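Long-range contacts in stage II sporulation protein Q (Bacillus subtilis, PDB 3TUF), which forms, together with SpoIIIAH, a channel between forespore and mother cell in sporulation, takes part in engulfment and is required to anchor membrane proteins on the forespore side of the septum: residues K56-D61 / A69-Y74; G83-E88 / E159-H164; F94-S99 / N163-E168; Y129-E134 / G153-S158. All blocks are in the same frame, centred on the assembly; numbering follows the deposited sequence.

Contact 1. Residues K56-D61 / A69-Y74; sequences KFYETD and AALVTY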
loop_
_atom_site.group_PDB
_atom_site.type_symbol
_atom_site.label_atom_id
_atom_site.label_comp_id
_atom_site.label_asym_id
_atom_site.label_seq_id
_atom_site.Cartn_x
_atom_site.Cartn_y
_atom_site.Cartn_z
ATOM N N LYS A 56 -19.048 25.953 -14.330
ATOM C CA LYS A 56 -20.025 24.894 -14.018
ATOM C C LYS A 56 -19.425 23.882 -13.039
ATOM O O LYS A 56 -18.187 23.839 -12.862
ATOM C CB LYS A 56 -20.450 24.150 -15.311
ATOM C CG LYS A 56 -21.272 24.960 -16.268
ATOM C CD LYS A 56 -21.456 24.128 -17.583
ATOM C CE LYS A 56 -22.105 24.991 -18.677
ATOM N NZ LYS A 56 -22.168 24.317 -20.021
ATOM N N PHE A 57 -20.323 23.092 -12.427
ATOM C CA PHE A 57 -19.995 22.073 -11.489
ATOM C C PHE A 57 -19.372 20.916 -12.317
ATOM O O PHE A 57 -19.872 20.560 -13.340
ATOM C CB PHE A 57 -21.304 21.680 -10.825
ATOM C CG PHE A 57 -21.195 20.495 -9.933
ATOM C CD1 PHE A 57 -21.106 19.214 -10.460
ATOM C CD2 PHE A 57 -21.183 20.651 -8.556
ATOM C CE1 PHE A 57 -21.000 18.060 -9.591
ATOM C CE2 PHE A 57 -21.075 19.526 -7.678
ATOM C CZ PHE A 57 -20.980 18.241 -8.177
ATOM N N TYR A 58 -18.271 20.348 -11.841
ATOM C CA TYR A 58 -17.595 19.285 -12.583
ATOM C C TYR A 58 -18.455 18.026 -12.735
ATOM O O TYR A 58 -18.936 17.477 -11.744
ATOM C CB TYR A 58 -16.263 18.932 -11.916
ATOM C CG TYR A 58 -15.375 18.042 -12.755
ATOM C CD1 TYR A 58 -15.443 16.659 -12.647
ATOM C CD2 TYR A 58 -14.466 18.584 -13.655
ATOM C CE1 TYR A 58 -14.633 15.842 -13.411
ATOM C CE2 TYR A 58 -13.652 17.775 -14.423
ATOM C CZ TYR A 58 -13.739 16.404 -14.298
ATOM O OH TYR A 58 -12.931 15.594 -15.061
ATOM N N GLU A 59 -18.640 17.571 -13.973
ATOM C CA GLU A 59 -19.377 16.333 -14.222
ATOM C C GLU A 59 -18.439 15.333 -14.934
ATOM O O GLU A 59 -17.824 15.666 -15.970
ATOM C CB GLU A 59 -20.610 16.626 -15.091
ATOM C CG GLU A 59 -21.569 17.584 -14.496
ATOM C CD GLU A 59 -22.662 16.924 -13.660
ATOM O OE1 GLU A 59 -22.412 16.063 -12.769
ATOM O OE2 GLU A 59 -23.825 17.324 -13.888
ATOM N N THR A 60 -18.296 14.128 -14.383
ATOM C CA THR A 60 -17.278 13.191 -14.881
ATOM C C THR A 60 -17.563 12.645 -16.295
ATOM O O THR A 60 -16.632 12.177 -16.994
ATOM C CB THR A 60 -17.075 11.964 -13.923
ATOM O OG1 THR A 60 -17.975 10.956 -14.312
ATOM C CG2 THR A 60 -17.438 12.305 -12.490
ATOM N N ASP A 61 -18.838 12.676 -16.694
ATOM C CA ASP A 61 -19.264 12.156 -17.982
ATOM C C ASP A 61 -19.445 13.228 -19.055
ATOM O O ASP A 61 -20.062 12.971 -20.072
ATOM C CB ASP A 61 -20.561 11.371 -17.807
ATOM C CG ASP A 61 -21.684 12.229 -17.334
ATOM O OD1 ASP A 61 -21.568 13.482 -17.314
ATOM O OD2 ASP A 61 -22.709 11.646 -16.974
ATOM N N ALA A 69 -12.966 22.873 -18.494
ATOM C CA ALA A 69 -13.440 24.157 -18.147
ATOM C C ALA A 69 -14.132 24.105 -16.796
ATOM O O ALA A 69 -14.408 25.172 -16.266
ATOM C CB ALA A 69 -14.382 24.695 -19.261
ATOM N N ALA A 70 -14.425 22.928 -16.219
ATOM C CA ALA A 70 -15.005 22.887 -14.831
ATOM C C ALA A 70 -13.916 22.653 -13.761
ATOM O O ALA A 70 -14.170 22.081 -12.656
ATOM C CB ALA A 70 -16.141 21.830 -14.681
ATOM N N LEU A 71 -12.695 23.077 -14.090
ATOM C CA LEU A 71 -11.599 22.931 -13.147
ATOM C C LEU A 71 -11.319 24.233 -12.426
ATOM O O LEU A 71 -11.331 25.321 -13.047
ATOM C CB LEU A 71 -10.323 22.438 -13.826
ATOM C CG LEU A 71 -10.252 20.964 -14.240
ATOM C CD1 LEU A 71 -8.887 20.715 -14.868
ATOM C CD2 LEU A 71 -10.520 19.918 -13.107
ATOM N N VAL A 72 -11.080 24.113 -11.127
ATOM C CA VAL A 72 -10.550 25.224 -10.352
ATOM C C VAL A 72 -9.015 25.220 -10.413
ATOM O O VAL A 72 -8.415 24.269 -9.969
ATOM C CB VAL A 72 -10.987 25.115 -8.906
ATOM C CG1 VAL A 72 -10.139 26.031 -8.050
ATOM C CG2 VAL A 72 -12.477 25.437 -8.817
ATOM N N THR A 73 -8.428 26.273 -10.945
ATOM C CA THR A 73 -6.996 26.404 -11.011
ATOM C C THR A 73 -6.439 27.391 -10.009
ATOM O O THR A 73 -6.769 28.557 -10.011
ATOM C CB THR A 73 -6.550 26.898 -12.350
ATOM O OG1 THR A 73 -7.233 26.187 -13.365
ATOM C CG2 THR A 73 -5.098 26.685 -12.510
ATOM N N TYR A 74 -5.555 26.896 -9.172
ATOM C CA TYR A 74 -4.855 27.699 -8.215
ATOM C C TYR A 74 -3.459 28.106 -8.630
ATOM O O TYR A 74 -3.261 29.217 -9.072
ATOM C CB TYR A 74 -4.767 26.960 -6.899
ATOM C CG TYR A 74 -4.495 27.833 -5.703
ATOM C CD1 TYR A 74 -4.376 29.204 -5.823
ATOM C CD2 TYR A 74 -4.332 27.277 -4.450
ATOM C CE1 TYR A 74 -4.114 29.998 -4.721
ATOM C CE2 TYR A 74 -4.072 28.056 -3.355
ATOM C CZ TYR A 74 -3.963 29.413 -3.493
ATOM O OH TYR A 74 -3.691 30.164 -2.387
HETATM O O HOH W 1 -17.439 25.413 -16.407
#
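Lys56 meets Ala70 through its backbone: Lys56 O lies 3.4 Å from Ala70 CB, while its own hydrogen bond comes from Ser81 OG. A water joins the two segments beside this contact, accepting from Lys56 N at 2.7 Å and donating to Ala69 O. The lysine side chain leads away into solvent. Phe57 turns its ring the other way, onto Asn177 and Pro178, and offers the methyl of Ala70 little more than its carbonyl carbon. Within 56-61, Tyr58 contributes most. The Ala70 methyl sits 3.6 Å from Tyr58 CA, and Ala70 CB is 3.8 Å from Tyr58 CD2. Because CG is anti to the backbone N (chi1 -169°), the ring runs alongside 69-74; Ala70 O comes to its edge, near the ring plane, and further out Tyr58 CE2 lies 4.0 Å from Leu71 CD2. These two side chains run alongside each other in a common direction, and they pack on Thr173 and Ile176 of the SpoIIIAH chain, respectively. The loop 56-61 and the start of strand 71-73 thus flank the short helix 64-69. With the alanine methyl, a leucine methyl and an aromatic ring meeting directly, cohesion between the segments is largely apolar, while Ser81 bonds with Lys56 O and with the backbones of Tyr58 and Ala70, and the water serves Lys56 N and Ala69 O.

Contact 2. Residues G83-E88 / E159-H164; sequences GIDLAE and EDSGNH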
loop_
_atom_site.group_PDB
_atom_site.type_symbol
_atom_site.label_atom_id
_atom_site.label_comp_id
_atom_site.label_asym_id
_atom_site.label_seq_id
_atom_site.Cartn_x
_atom_site.Cartn_y
_atom_site.Cartn_z
ATOM N N GLY A 83 -19.376 23.627 -7.543
ATOM C CA GLY A 83 -20.494 24.554 -7.742
ATOM C C GLY A 83 -20.417 25.374 -9.025
ATOM O O GLY A 83 -19.602 25.089 -9.942
ATOM N N ILE A 84 -21.277 26.394 -9.110
ATOM C CA ILE A 84 -21.207 27.295 -10.240
ATOM C C ILE A 84 -20.621 28.628 -9.803
ATOM O O ILE A 84 -20.725 29.012 -8.612
ATOM C CB ILE A 84 -22.567 27.499 -10.852
ATOM C CG1 ILE A 84 -23.484 28.170 -9.818
ATOM C CG2 ILE A 84 -23.122 26.145 -11.315
ATOM C CD1 ILE A 84 -24.970 28.251 -10.155
ATOM N N ASP A 85 -19.984 29.298 -10.772
ATOM C CA ASP A 85 -19.516 30.659 -10.622
ATOM C C ASP A 85 -20.346 31.562 -11.503
ATOM O O ASP A 85 -20.478 31.327 -12.705
ATOM C CB ASP A 85 -18.064 30.780 -11.046
ATOM C CG ASP A 85 -17.089 30.084 -10.040
ATOM O OD1 ASP A 85 -17.545 29.646 -8.915
ATOM O OD2 ASP A 85 -15.872 29.991 -10.386
ATOM N N LEU A 86 -20.882 32.614 -10.908
ATOM C CA LEU A 86 -21.709 33.591 -11.627
ATOM C C LEU A 86 -20.932 34.882 -11.720
ATOM O O LEU A 86 -20.337 35.300 -10.701
ATOM C CB LEU A 86 -22.991 33.847 -10.831
ATOM C CG LEU A 86 -23.886 32.632 -10.931
ATOM C CD1 LEU A 86 -24.942 32.601 -9.795
ATOM C CD2 LEU A 86 -24.541 32.546 -12.378
ATOM N N ALA A 87 -20.900 35.502 -12.900
ATOM C CA ALA A 87 -20.296 36.877 -13.025
ATOM C C ALA A 87 -21.160 37.712 -13.977
ATOM O O ALA A 87 -21.891 37.124 -14.795
ATOM C CB ALA A 87 -18.836 36.858 -13.473
ATOM N N GLU A 88 -21.108 39.042 -13.809
ATOM C CA GLU A 88 -21.848 40.037 -14.580
ATOM C C GLU A 88 -21.078 40.292 -15.887
ATOM O O GLU A 88 -19.837 40.168 -15.894
ATOM C CB GLU A 88 -21.965 41.344 -13.754
ATOM C CG GLU A 88 -22.712 42.556 -14.444
ATOM C CD GLU A 88 -21.775 43.507 -15.299
ATOM O OE1 GLU A 88 -20.584 43.700 -14.938
ATOM O OE2 GLU A 88 -22.226 44.069 -16.342
ATOM N N GLU A 159 -8.820 32.759 -9.600
ATOM C CA GLU A 159 -8.683 34.132 -10.135
ATOM C C GLU A 159 -9.311 34.195 -11.489
ATOM O O GLU A 159 -9.716 35.271 -11.925
ATOM C CB GLU A 159 -7.242 34.605 -10.260
ATOM C CG GLU A 159 -6.270 33.839 -9.383
ATOM C CD GLU A 159 -5.173 34.734 -8.841
ATOM O OE1 GLU A 159 -4.672 35.584 -9.618
ATOM O OE2 GLU A 159 -4.829 34.580 -7.639
ATOM N N ASP A 160 -9.389 33.027 -12.139
ATOM C CA ASP A 160 -9.936 32.879 -13.509
ATOM C C ASP A 160 -11.440 33.220 -13.686
ATOM O O ASP A 160 -11.875 33.485 -14.792
ATOM C CB ASP A 160 -9.586 31.476 -14.119
ATOM C CG ASP A 160 -10.522 30.350 -13.614
ATOM O OD1 ASP A 160 -11.508 30.044 -14.309
ATOM O OD2 ASP A 160 -10.293 29.774 -12.510
ATOM N N SER A 161 -12.222 33.202 -12.613
ATOM C CA SER A 161 -13.628 33.532 -12.668
ATOM C C SER A 161 -13.851 35.022 -12.335
ATOM O O SER A 161 -14.998 35.445 -11.930
ATOM C CB SER A 161 -14.340 32.754 -11.578
ATOM O OG SER A 161 -14.154 31.386 -11.736
ATOM N N GLY A 162 -12.775 35.813 -12.468
ATOM C CA GLY A 162 -12.767 37.223 -12.068
ATOM C C GLY A 162 -13.652 37.580 -10.880
ATOM O O GLY A 162 -13.685 36.924 -9.820
ATOM N N ASN A 163 -14.398 38.653 -11.077
ATOM C CA ASN A 163 -15.256 39.162 -10.029
ATOM C C ASN A 163 -16.528 38.329 -10.067
ATOM O O ASN A 163 -17.243 38.367 -11.058
ATOM C CB ASN A 163 -15.475 40.658 -10.242
ATOM C CG ASN A 163 -16.479 41.265 -9.271
ATOM O OD1 ASN A 163 -17.203 40.588 -8.545
ATOM N ND2 ASN A 163 -16.526 42.569 -9.274
ATOM N N HIS A 164 -16.782 37.537 -9.024
ATOM C CA HIS A 164 -17.895 36.560 -9.098
ATOM C C HIS A 164 -18.485 36.113 -7.781
ATOM O O HIS A 164 -18.002 36.503 -6.729
ATOM C CB HIS A 164 -17.387 35.300 -9.760
ATOM C CG HIS A 164 -16.438 34.496 -8.894
ATOM N ND1 HIS A 164 -15.115 34.871 -8.674
ATOM C CD2 HIS A 164 -16.619 33.331 -8.218
ATOM C CE1 HIS A 164 -14.529 33.978 -7.900
ATOM N NE2 HIS A 164 -15.420 33.033 -7.612
#
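Strand 84-88 and the loop 159-164 come closest where Ala87 CA and His164 CA are 4.6 Å apart, next to strand 165-171. Leu86 pairs through its backbone with Val165, and its carbonyl also packs against the histidine, with Leu86 O 3.1 Å from His164 CB; Ala87 CB touches Asn163 O at 3.3 Å. The polar link is made by Ser161, whose OG donates to Asp85 OD2 at 2.6 Å, reaching the carboxylate from its anti side and 22° out of its plane. The region probably corresponds to the metal site of M23 peptidases: His164 and His166 form the His-x-His pair of the family, and Asp85 probably matches its metal-binding aspartate, although here Asp85 OD1 is hydrogen-bonded to His166 ND1. The imidazole of His164 crosses the Asp85 carboxylate with planes 42° apart, His164 CD2 lying 3.8 Å from Asp85 CG. Ser161 CB covers one face of that ring, 3.7 Å above its centre. A chi1 of 71° sets the imidazole back over its own loop, where His164 ND1 donates to Gly162 O at 2.8 Å, in the ring plane but from above the carbonyl plane, a nearly straight bond that should fix the ring's rotation.

Contact 3. Residues F94-S99 / N163-E168; sequences FDVSAS and NHVHFE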
loop_
_atom_site.group_PDB
_atom_site.type_symbol
_atom_site.label_atom_id
_atom_site.label_comp_id
_atom_site.label_asym_id
_atom_site.label_seq_id
_atom_site.Cartn_x
_atom_site.Cartn_y
_atom_site.Cartn_z
ATOM N N PHE A 94 -21.891 42.761 -7.781
ATOM C CA PHE A 94 -23.320 42.629 -7.776
ATOM C C PHE A 94 -23.732 41.946 -6.501
ATOM O O PHE A 94 -22.887 41.353 -5.780
ATOM C CB PHE A 94 -23.745 41.821 -9.007
ATOM C CG PHE A 94 -23.115 40.396 -9.079
ATOM C CD1 PHE A 94 -23.774 39.304 -8.447
ATOM C CD2 PHE A 94 -21.888 40.158 -9.770
ATOM C CE1 PHE A 94 -23.204 38.000 -8.446
ATOM C CE2 PHE A 94 -21.327 38.891 -9.813
ATOM C CZ PHE A 94 -21.988 37.797 -9.141
ATOM N N ASP A 95 -25.008 41.991 -6.185
ATOM C CA ASP A 95 -25.405 41.603 -4.846
ATOM C C ASP A 95 -25.777 40.180 -4.928
ATOM O O ASP A 95 -26.460 39.775 -5.862
ATOM C CB ASP A 95 -26.571 42.453 -4.352
ATOM C CG ASP A 95 -26.226 44.003 -4.328
ATOM O OD1 ASP A 95 -25.395 44.434 -3.466
ATOM O OD2 ASP A 95 -26.781 44.772 -5.152
ATOM N N VAL A 96 -25.279 39.406 -3.975
ATOM C CA VAL A 96 -25.648 38.011 -3.834
ATOM C C VAL A 96 -26.754 37.837 -2.790
ATOM O O VAL A 96 -26.745 38.537 -1.761
ATOM C CB VAL A 96 -24.430 37.317 -3.312
ATOM C CG1 VAL A 96 -24.751 35.865 -2.676
ATOM C CG2 VAL A 96 -23.338 37.344 -4.372
ATOM N N SER A 97 -27.665 36.891 -2.999
ATOM C CA SER A 97 -28.751 36.695 -2.041
ATOM C C SER A 97 -29.083 35.257 -1.813
ATOM O O SER A 97 -28.774 34.387 -2.615
ATOM C CB SER A 97 -30.015 37.399 -2.520
ATOM O OG SER A 97 -30.252 37.074 -3.858
ATOM N N ALA A 98 -29.772 35.011 -0.723
ATOM C CA ALA A 98 -29.986 33.658 -0.298
ATOM C C ALA A 98 -30.902 32.970 -1.308
ATOM O O ALA A 98 -31.972 33.479 -1.699
ATOM C CB ALA A 98 -30.551 33.611 1.107
ATOM N N SER A 99 -30.403 31.833 -1.777
ATOM C CA SER A 99 -31.099 30.975 -2.703
ATOM C C SER A 99 -32.299 30.305 -2.053
ATOM O O SER A 99 -33.249 29.984 -2.736
ATOM C CB SER A 99 -30.128 29.908 -3.178
ATOM O OG SER A 99 -30.838 28.850 -3.781
ATOM N N ASN A 163 -14.398 38.653 -11.077
ATOM C CA ASN A 163 -15.256 39.162 -10.029
ATOM C C ASN A 163 -16.528 38.329 -10.067
ATOM O O ASN A 163 -17.243 38.367 -11.058
ATOM C CB ASN A 163 -15.475 40.658 -10.242
ATOM C CG ASN A 163 -16.479 41.265 -9.271
ATOM O OD1 ASN A 163 -17.203 40.588 -8.545
ATOM N ND2 ASN A 163 -16.526 42.569 -9.274
ATOM N N HIS A 164 -16.782 37.537 -9.024
ATOM C CA HIS A 164 -17.895 36.560 -9.098
ATOM C C HIS A 164 -18.485 36.113 -7.781
ATOM O O HIS A 164 -18.002 36.503 -6.729
ATOM C CB HIS A 164 -17.387 35.300 -9.760
ATOM C CG HIS A 164 -16.438 34.496 -8.894
ATOM N ND1 HIS A 164 -15.115 34.871 -8.674
ATOM C CD2 HIS A 164 -16.619 33.331 -8.218
ATOM C CE1 HIS A 164 -14.529 33.978 -7.900
ATOM N NE2 HIS A 164 -15.420 33.033 -7.612
ATOM N N VAL A 165 -19.489 35.248 -7.804
ATOM C CA VAL A 165 -19.761 34.470 -6.582
ATOM C C VAL A 165 -19.648 32.972 -6.910
ATOM O O VAL A 165 -20.121 32.544 -7.965
ATOM C CB VAL A 165 -21.158 34.800 -5.977
ATOM C CG1 VAL A 165 -22.303 34.573 -7.024
ATOM C CG2 VAL A 165 -21.449 33.966 -4.781
ATOM N N HIS A 166 -18.988 32.188 -6.054
ATOM C CA HIS A 166 -19.064 30.755 -6.154
ATOM C C HIS A 166 -20.249 30.249 -5.325
ATOM O O HIS A 166 -20.380 30.592 -4.158
ATOM C CB HIS A 166 -17.797 30.137 -5.609
ATOM C CG HIS A 166 -17.749 28.630 -5.715
ATOM N ND1 HIS A 166 -17.572 27.975 -6.912
ATOM C CD2 HIS A 166 -17.844 27.662 -4.773
ATOM C CE1 HIS A 166 -17.547 26.664 -6.707
ATOM N NE2 HIS A 166 -17.728 26.447 -5.418
ATOM N N PHE A 167 -21.108 29.427 -5.917
ATOM C CA PHE A 167 -22.288 28.994 -5.228
ATOM C C PHE A 167 -22.428 27.455 -5.219
ATOM O O PHE A 167 -22.231 26.763 -6.246
ATOM C CB PHE A 167 -23.458 29.593 -5.936
ATOM C CG PHE A 167 -24.766 29.049 -5.491
ATOM C CD1 PHE A 167 -25.216 29.301 -4.217
ATOM C CD2 PHE A 167 -25.525 28.283 -6.341
ATOM C CE1 PHE A 167 -26.424 28.811 -3.751
ATOM C CE2 PHE A 167 -26.771 27.765 -5.899
ATOM C CZ PHE A 167 -27.224 28.028 -4.588
ATOM N N GLU A 168 -22.811 26.904 -4.081
ATOM C CA GLU A 168 -22.884 25.473 -3.940
ATOM C C GLU A 168 -24.140 25.082 -3.181
ATOM O O GLU A 168 -24.620 25.864 -2.331
ATOM C CB GLU A 168 -21.637 24.987 -3.190
ATOM C CG GLU A 168 -20.317 25.183 -3.950
ATOM C CD GLU A 168 -19.145 24.648 -3.145
ATOM O OE1 GLU A 168 -19.434 24.079 -2.042
ATOM O OE2 GLU A 168 -17.944 24.786 -3.586
#
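The ring of Phe94 reaches across to the chain around Val165: Asn163 O lies at its edge, near the ring plane, while Val165 N and His164 C approach it obliquely. Phe94 CZ is 3.8 Å from Val165 N. The second ring, that of Phe167, takes Ser99 CB obliquely and meets the ring of Tyr129 with the planes at about 45°. These contacts belong to the packing of two beta sheets in the M23 fold, for strand 95-97 is an outer strand, within this chain, of the small three-stranded sheet and strand 165-171 belongs to the large curled antiparallel one. The touching parts run in the same direction, 2° apart, but stand side chain against side chain, with Val96 CA and Val165 CA 7.4 Å from each other. Val165 occupies the middle. Its CG1 is tucked beside both its backbone N and C (chi1 56°), which brings it to the aromatic, with Phe94 CE1 3.8 Å from Val165 CG1; the two side chains cross at about a right angle. Two residues on from Phe94, Val96 CG2 rests 3.7 Å from Val165 CB. Leu86 meets Val165 as well, tying this layer to strand 84-88. At the far end, Ser99 bonds through OG to Ala42 O, while Ser99 CB lies 3.7 Å from Phe167 CZ, the outermost carbon of that ring.

Contact 4. Residues Y129-E134 / G153-S158; sequences YQSLSE and GKNLYS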
loop_
_atom_site.group_PDB
_atom_site.type_symbol
_atom_site.label_atom_id
_atom_site.label_comp_id
_atom_site.label_asym_id
_atom_site.label_seq_id
_atom_site.Cartn_x
_atom_site.Cartn_y
_atom_site.Cartn_z
ATOM N N TYR A 129 -21.843 30.315 -0.320
ATOM C CA TYR A 129 -21.581 31.472 -1.141
ATOM C C TYR A 129 -20.236 31.909 -0.717
ATOM O O TYR A 129 -19.977 32.038 0.508
ATOM C CB TYR A 129 -22.583 32.549 -0.791
ATOM C CG TYR A 129 -24.003 32.022 -0.709
ATOM C CD1 TYR A 129 -24.437 31.306 0.424
ATOM C CD2 TYR A 129 -24.904 32.222 -1.762
ATOM C CE1 TYR A 129 -25.742 30.801 0.541
ATOM C CE2 TYR A 129 -26.244 31.706 -1.681
ATOM C CZ TYR A 129 -26.629 30.995 -0.506
ATOM O OH TYR A 129 -27.903 30.497 -0.417
ATOM N N GLN A 130 -19.380 32.175 -1.691
ATOM C CA GLN A 130 -17.972 32.280 -1.400
ATOM C C GLN A 130 -17.385 33.119 -2.496
ATOM O O GLN A 130 -18.020 33.280 -3.501
ATOM C CB GLN A 130 -17.413 30.847 -1.345
ATOM C CG GLN A 130 -16.251 30.589 -2.257
ATOM C CD GLN A 130 -15.649 29.219 -2.103
ATOM O OE1 GLN A 130 -15.981 28.454 -1.141
ATOM N NE2 GLN A 130 -14.744 28.879 -3.066
ATOM N N SER A 131 -16.187 33.681 -2.317
ATOM C CA SER A 131 -15.654 34.805 -3.170
ATOM C C SER A 131 -16.268 36.231 -2.979
ATOM O O SER A 131 -15.928 37.193 -3.731
ATOM C CB SER A 131 -15.578 34.464 -4.650
ATOM O OG SER A 131 -14.464 35.180 -5.208
ATOM N N LEU A 132 -17.147 36.351 -1.963
ATOM C CA LEU A 132 -17.742 37.618 -1.542
ATOM C C LEU A 132 -16.652 38.652 -1.109
ATOM O O LEU A 132 -15.616 38.278 -0.465
ATOM C CB LEU A 132 -18.704 37.354 -0.383
ATOM C CG LEU A 132 -19.753 36.270 -0.657
ATOM C CD1 LEU A 132 -20.927 36.311 0.330
ATOM C CD2 LEU A 132 -20.293 36.432 -2.032
ATOM N N SER A 133 -16.923 39.923 -1.496
ATOM C CA SER A 133 -16.198 41.150 -1.164
ATOM C C SER A 133 -16.679 41.636 0.165
ATOM O O SER A 133 -15.909 42.257 0.926
ATOM C CB SER A 133 -16.643 42.276 -2.085
ATOM O OG SER A 133 -16.149 42.106 -3.392
ATOM N N GLU A 134 -17.989 41.443 0.400
ATOM C CA GLU A 134 -18.671 41.985 1.587
ATOM C C GLU A 134 -19.680 41.010 2.040
ATOM O O GLU A 134 -20.130 40.167 1.261
ATOM C CB GLU A 134 -19.472 43.269 1.283
ATOM C CG GLU A 134 -18.823 44.266 0.275
ATOM C CD GLU A 134 -19.691 45.502 0.073
ATOM O OE1 GLU A 134 -20.665 45.646 0.900
ATOM O OE2 GLU A 134 -19.392 46.297 -0.896
ATOM N N GLY A 153 -17.111 39.265 -5.397
ATOM C CA GLY A 153 -15.735 39.753 -5.414
ATOM C C GLY A 153 -14.793 38.813 -6.099
ATOM O O GLY A 153 -15.173 37.684 -6.445
ATOM N N LYS A 154 -13.565 39.277 -6.290
ATOM C CA LYS A 154 -12.497 38.408 -6.769
ATOM C C LYS A 154 -11.828 37.704 -5.582
ATOM O O LYS A 154 -11.980 38.158 -4.407
ATOM C CB LYS A 154 -11.390 39.167 -7.507
ATOM C CG LYS A 154 -11.781 40.415 -8.279
ATOM C CD LYS A 154 -10.557 40.721 -9.103
ATOM C CE LYS A 154 -10.501 42.126 -9.707
ATOM N NZ LYS A 154 -10.728 42.017 -11.214
ATOM N N ASN A 155 -10.996 36.706 -5.937
ATOM C CA ASN A 155 -10.550 35.632 -5.099
ATOM C C ASN A 155 -9.173 35.241 -5.402
ATOM O O ASN A 155 -8.734 35.344 -6.559
ATOM C CB ASN A 155 -11.266 34.373 -5.561
ATOM C CG ASN A 155 -11.834 33.688 -4.452
ATOM O OD1 ASN A 155 -11.609 34.126 -3.279
ATOM N ND2 ASN A 155 -12.596 32.661 -4.717
ATOM N N LEU A 156 -8.511 34.636 -4.432
ATOM C CA LEU A 156 -7.238 33.964 -4.754
ATOM C C LEU A 156 -7.475 32.599 -5.401
ATOM O O LEU A 156 -6.869 32.268 -6.407
ATOM C CB LEU A 156 -6.315 33.881 -3.533
ATOM C CG LEU A 156 -5.589 35.228 -3.299
ATOM C CD1 LEU A 156 -4.846 35.218 -1.948
ATOM C CD2 LEU A 156 -4.671 35.659 -4.486
ATOM N N TYR A 157 -8.424 31.869 -4.832
ATOM C CA TYR A 157 -8.759 30.506 -5.221
ATOM C C TYR A 157 -9.032 30.313 -6.741
ATOM O O TYR A 157 -8.336 29.537 -7.423
ATOM C CB TYR A 157 -9.954 30.082 -4.377
ATOM C CG TYR A 157 -10.118 28.593 -4.214
ATOM C CD1 TYR A 157 -9.166 27.827 -3.516
ATOM C CD2 TYR A 157 -11.237 27.952 -4.727
ATOM C CE1 TYR A 157 -9.321 26.473 -3.344
ATOM C CE2 TYR A 157 -11.408 26.599 -4.572
ATOM C CZ TYR A 157 -10.452 25.865 -3.887
ATOM O OH TYR A 157 -10.647 24.514 -3.750
ATOM N N SER A 158 -10.012 31.030 -7.276
ATOM C CA SER A 158 -10.236 30.968 -8.694
ATOM C C SER A 158 -10.045 32.341 -9.303
ATOM O O SER A 158 -11.003 33.049 -9.511
ATOM C CB SER A 158 -11.643 30.396 -8.992
ATOM O OG SER A 158 -12.548 30.627 -7.903
HETATM O O HOH W 2 -14.317 30.469 -5.687
HETATM O O HOH W 3 -13.521 41.840 -4.775
#
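Ser131 sends its side chain toward segment 153-158. Its CB is 3.7 Å from Gly153 O, and one bond further the hydroxyl reaches the same carbonyl: Ser131 OG donates to Gly153 O at 2.9 Å, coming from above the carbonyl plane, 50° out of it. Beyond Gly153 the hydroxyl also touches Asn155, with Ser131 OG 3.3 Å from Asn155 CB. The backbones are pressed together at this point, for Ser131 O stands 2.9 Å from Gly153 O, two acceptors with no hydrogen between them. Ser133 OG closes in on the same residue, 3.1 Å from Gly153 CA; the place a CB would take at Gly153 is already filled by Ser133 OG and Ser131 O, so the glycine fits here for want of a side chain. Ser133 OG is hydrogen-bonded to Ser152 O, and a water that donates to it also accepts from Lys154 N.

Towards the strand, Gln130 stretches its extended chain to Tyr157. Gln130 NE2 lies 4.0 Å from Tyr157 CD2, the amide and ring planes turned 80° apart, and the amide reaches the loop through a water 2.8 Å from Ser158 OG. Both side chains also touch Leu113. Beside them the Ser131 side chain packs on His164, the first histidine of the His-x-His pair. Ser131 has a positive phi (73°) and, with Leu132, faces Tyr115: a G1 beta bulge, by which strand 125-132 turns its corner against the loop leading to the His-x-His strand of the M23 fold.

Overall arrangement
Contacts 2, 3 and 4 crowd together, their centres 8 to 9 Å apart, whereas contact 1 lies further out, its centre 14 Å from that of the chain, and reaches the SpoIIIAH chain. Contact 3 is the deepest and is built from apolar side chains between sheets; contact 2 is buried too, but bound by a carboxylate and hydroxyl pair. Contact 4 mixes buried polar groups with exposed residues and adds two water bridges to a direct hydroxyl-carbonyl bond. Strand 165-171 lies between 84-88 and 125-132 in one sheet, and contacts 2 and 3 share Asn163 and His164. His164 N lies 3.0 Å from Gly153 O, joining both to contact 4, while Val72 and Tyr157 link contacts 1 and 4.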